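PDB 3U4J: NAD-dependent aldehyde dehydrogenase, which probably oxidises aldehydes or related oxo groups with NAD or NADP as electron acceptor, as a tetrameric member of the aldehyde dehydrogenase family. Local coordinates for residues Gln444-Ile449 with Cys454-Val459. Residues are numbered along the deposited sequence; the frame is centred on the assembly and turned at random.
Sequences QTIRRI and CWINSV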
ATOM      1  N   GLN A 444      12.068  -0.038 -22.710  1.00 12.17           N
ATOM      2  CA  GLN A 444      12.257   1.404 -22.924  1.00 12.12           C
ATOM      3  C   GLN A 444      11.205   1.988 -23.864  1.00 12.13           C
ATOM      4  O   GLN A 444      10.743   3.107 -23.652  1.00 12.08           O
ATOM      5  CB  GLN A 444      13.668   1.774 -23.383  1.00 13.39           C
ATOM      6  CG  GLN A 444      14.757   1.479 -22.354  1.00 14.92           C
ATOM      7  CD  GLN A 444      14.848   2.478 -21.184  1.00 18.98           C
ATOM      8  OE1 GLN A 444      15.962   2.857 -20.783  1.00 21.27           O
ATOM      9  NE2 GLN A 444      13.695   2.884 -20.614  1.00 17.06           N
ATOM     10  N   THR A 445      10.783   1.222 -24.865  1.00 11.73           N
ATOM     11  CA  THR A 445       9.745   1.717 -25.761  1.00 10.80           C
ATOM     12  C   THR A 445       8.426   1.859 -24.994  1.00 11.00           C
ATOM     13  O   THR A 445       7.781   2.879 -25.094  1.00 10.61           O
ATOM     14  CB  THR A 445       9.612   0.866 -27.049  1.00 10.99           C
ATOM     15  OG1 THR A 445      10.894   0.807 -27.714  1.00 10.81           O
ATOM     16  CG2 THR A 445       8.635   1.496 -28.010  1.00  9.99           C
ATOM     17  N   ILE A 446       8.057   0.848 -24.204  1.00 10.97           N
ATOM     18  CA  ILE A 446       6.802   0.898 -23.460  1.00 11.50           C
ATOM     19  C   ILE A 446       6.782   2.004 -22.374  1.00 10.81           C
ATOM     20  O   ILE A 446       5.758   2.657 -22.167  1.00 10.10           O
ATOM     21  CB  ILE A 446       6.370  -0.534 -22.995  1.00 11.96           C
ATOM     22  CG1 ILE A 446       4.861  -0.741 -23.182  1.00 14.40           C
ATOM     23  CG2 ILE A 446       6.763  -0.828 -21.565  1.00 14.31           C
ATOM     24  CD1 ILE A 446       4.401  -0.669 -24.633  1.00 10.50           C
ATOM     25  N   ARG A 447       7.924   2.255 -21.727  1.00 10.71           N
ATOM     26  CA  ARG A 447       8.058   3.361 -20.778  1.00 10.52           C
ATOM     27  C   ARG A 447       7.944   4.736 -21.423  1.00 10.76           C
ATOM     28  O   ARG A 447       7.565   5.705 -20.745  1.00 10.56           O
ATOM     29  CB  ARG A 447       9.385   3.299 -20.030  1.00 10.67           C
ATOM     30  CG  ARG A 447       9.459   2.148 -19.063  1.00 11.75           C
ATOM     31  CD  ARG A 447      10.874   1.987 -18.518  1.00 14.16           C
ATOM     32  NE  ARG A 447      11.088   2.748 -17.284  1.00 14.49           N
ATOM     33  CZ  ARG A 447      12.281   3.179 -16.865  1.00 15.84           C
ATOM     34  NH1 ARG A 447      13.372   2.982 -17.590  1.00 12.73           N
ATOM     35  NH2 ARG A 447      12.383   3.844 -15.723  1.00 17.36           N
ATOM     36  N   ARG A 448       8.278   4.830 -22.706  1.00  9.98           N
ATOM     37  CA  ARG A 448       8.252   6.124 -23.401  1.00 11.32           C
ATOM     38  C   ARG A 448       6.947   6.424 -24.145  1.00 10.79           C
ATOM     39  O   ARG A 448       6.732   7.551 -24.555  1.00 11.62           O
ATOM     40  CB  ARG A 448       9.450   6.242 -24.353  1.00 11.11           C
ATOM     41  CG  ARG A 448      10.746   6.481 -23.580  1.00 12.33           C
ATOM     42  CD  ARG A 448      12.002   6.095 -24.334  1.00 13.57           C
ATOM     43  NE  ARG A 448      13.143   6.097 -23.401  1.00 15.40           N
ATOM     44  CZ  ARG A 448      14.420   5.973 -23.784  1.00 19.32           C
ATOM     45  NH1 ARG A 448      14.727   5.811 -25.080  1.00 16.35           N
ATOM     46  NH2 ARG A 448      15.386   6.007 -22.884  1.00 16.58           N
ATOM     47  N   ILE A 449       6.088   5.426 -24.320  1.00 10.06           N
ATOM     48  CA  ILE A 449       4.812   5.653 -25.033  1.00  9.82           C
ATOM     49  C   ILE A 449       3.776   6.187 -24.034  1.00 10.62           C
ATOM     50  O   ILE A 449       3.612   5.622 -22.948  1.00 10.22           O
ATOM     51  CB  ILE A 449       4.325   4.387 -25.760  1.00 10.30           C
ATOM     52  CG1 ILE A 449       5.292   4.080 -26.916  1.00 10.53           C
ATOM     53  CG2 ILE A 449       2.891   4.564 -26.283  1.00  7.81           C
ATOM     54  CD1 ILE A 449       5.089   2.700 -27.562  1.00 12.20           C
ATOM     55  N   CYS A 454      -0.980  -0.758 -21.693  1.00  8.45           N
ATOM     56  CA  CYS A 454       0.133  -1.143 -22.544  1.00  7.84           C
ATOM     57  C   CYS A 454       0.315  -2.631 -22.526  1.00  7.57           C
ATOM     58  O   CYS A 454      -0.056  -3.288 -21.543  1.00  7.22           O
ATOM     59  CB  CYS A 454       1.405  -0.444 -22.046  1.00  8.61           C
ATOM     60  SG  CYS A 454       1.437   1.293 -22.486  1.00 11.92           S
ATOM     61  N   TRP A 455       0.873  -3.163 -23.620  1.00  5.95           N
ATOM     62  CA  TRP A 455       1.127  -4.583 -23.736  1.00  7.17           C
ATOM     63  C   TRP A 455       2.513  -4.770 -24.368  1.00  7.41           C
ATOM     64  O   TRP A 455       2.912  -3.981 -25.239  1.00  6.47           O
ATOM     65  CB  TRP A 455       0.133  -5.264 -24.669  1.00  7.05           C
ATOM     66  CG  TRP A 455      -1.166  -5.587 -24.114  1.00  7.32           C
ATOM     67  CD1 TRP A 455      -1.571  -6.802 -23.659  1.00  7.22           C
ATOM     68  CD2 TRP A 455      -2.275  -4.699 -23.964  1.00  8.99           C
ATOM     69  NE1 TRP A 455      -2.886  -6.734 -23.235  1.00  9.22           N
ATOM     70  CE2 TRP A 455      -3.340  -5.450 -23.413  1.00  8.90           C
ATOM     71  CE3 TRP A 455      -2.477  -3.337 -24.239  1.00  8.88           C
ATOM     72  CZ2 TRP A 455      -4.592  -4.881 -23.112  1.00  9.31           C
ATOM     73  CZ3 TRP A 455      -3.731  -2.779 -23.960  1.00  9.25           C
ATOM     74  CH2 TRP A 455      -4.766  -3.555 -23.400  1.00  9.91           C
ATOM     75  N   ILE A 456       3.228  -5.796 -23.920  1.00  7.47           N
ATOM     76  CA  ILE A 456       4.437  -6.233 -24.623  1.00  7.99           C
ATOM     77  C   ILE A 456       4.181  -7.631 -25.174  1.00  8.72           C
ATOM     78  O   ILE A 456       3.744  -8.511 -24.422  1.00  8.58           O
ATOM     79  CB  ILE A 456       5.726  -6.199 -23.704  1.00  8.31           C
ATOM     80  CG1 ILE A 456       6.152  -4.751 -23.456  1.00  7.13           C
ATOM     81  CG2 ILE A 456       6.909  -6.970 -24.391  1.00  8.20           C
ATOM     82  CD1 ILE A 456       7.265  -4.572 -22.443  1.00  9.77           C
ATOM     83  N   ASN A 457       4.414  -7.834 -26.477  1.00  8.63           N
ATOM     84  CA  ASN A 457       4.255  -9.167 -27.096  1.00  9.69           C
ATOM     85  C   ASN A 457       2.862  -9.770 -26.905  1.00  9.44           C
ATOM     86  O   ASN A 457       2.689 -10.990 -26.700  1.00 10.32           O
ATOM     87  CB  ASN A 457       5.342 -10.134 -26.594  1.00  9.45           C
ATOM     88  CG  ASN A 457       6.750  -9.685 -26.980  1.00 10.20           C
ATOM     89  OD1 ASN A 457       7.728  -9.938 -26.250  1.00 10.96           O
ATOM     90  ND2 ASN A 457       6.865  -9.023 -28.126  1.00  5.35           N
ATOM     91  N   SER A 458       1.869  -8.894 -26.926  1.00  8.49           N
ATOM     92  CA  SER A 458       0.501  -9.294 -26.683  1.00  7.34           C
ATOM     93  C   SER A 458      -0.390  -8.106 -27.043  1.00  7.29           C
ATOM     94  O   SER A 458       0.096  -7.013 -27.350  1.00  7.06           O
ATOM     95  CB  SER A 458       0.319  -9.711 -25.202  1.00  7.52           C
ATOM     96  OG  SER A 458       0.936  -8.777 -24.339  1.00  8.45           O
ATOM     97  N   VAL A 459      -1.700  -8.316 -27.034  1.00  7.45           N
ATOM     98  CA  VAL A 459      -2.640  -7.245 -27.364  1.00  8.13           C
ATOM     99  C   VAL A 459      -4.020  -7.674 -26.849  1.00  7.92           C
ATOM    100  O   VAL A 459      -4.282  -8.876 -26.686  1.00  8.72           O
ATOM    101  CB  VAL A 459      -2.657  -6.956 -28.893  1.00  7.79           C
ATOM    102  CG1 VAL A 459      -3.246  -8.150 -29.665  1.00  9.58           C
ATOM    103  CG2 VAL A 459      -3.431  -5.690 -29.215  1.00 10.13           C
TER
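Ile446 packs from the helix onto the strand, against Cys454, the Trp455 carbonyl and Ile456, and its CG1, CG2 and CD1 all find a partner there. Ile446 CG1 lies against Cys454 CB at 3.7 Å, with Cys454 SG slightly farther off at 4.0 Å from the same carbon. The terminal methyl, Ile446 CD1, goes on to the backbone, 3.7 Å from Trp455 O; the CB of that tryptophan points away from the helix. The other branch, Ile446 CG2, meets the tip of Ile456, CD1, at 3.9 Å. Ile456 starts out beside the helix rather than at it; with CG1 anti to its carbonyl carbon (chi1 -72°) and the chain then extended (chi2 172°), CD1 is carried over to Ile446, and the two side chains pass at a slant. No hydrogen bond links the segments; the buried contact is apolar and centres on Ile446. An alanine here would lose both branches, is likely to open a gap between helix and strand, and would probably leave Ile456 CD1 without the CG2 methyl it rests on. Helix segment 444-448 runs nearly antiparallel to strand segment 454-456; helix 439-448 and strand 453-456 close a beta-alpha-beta unit with strand 431-435, where Ile446 also touches Val434, and beyond strand 453-456 the sheet continues into a parallel strand of a second subunit.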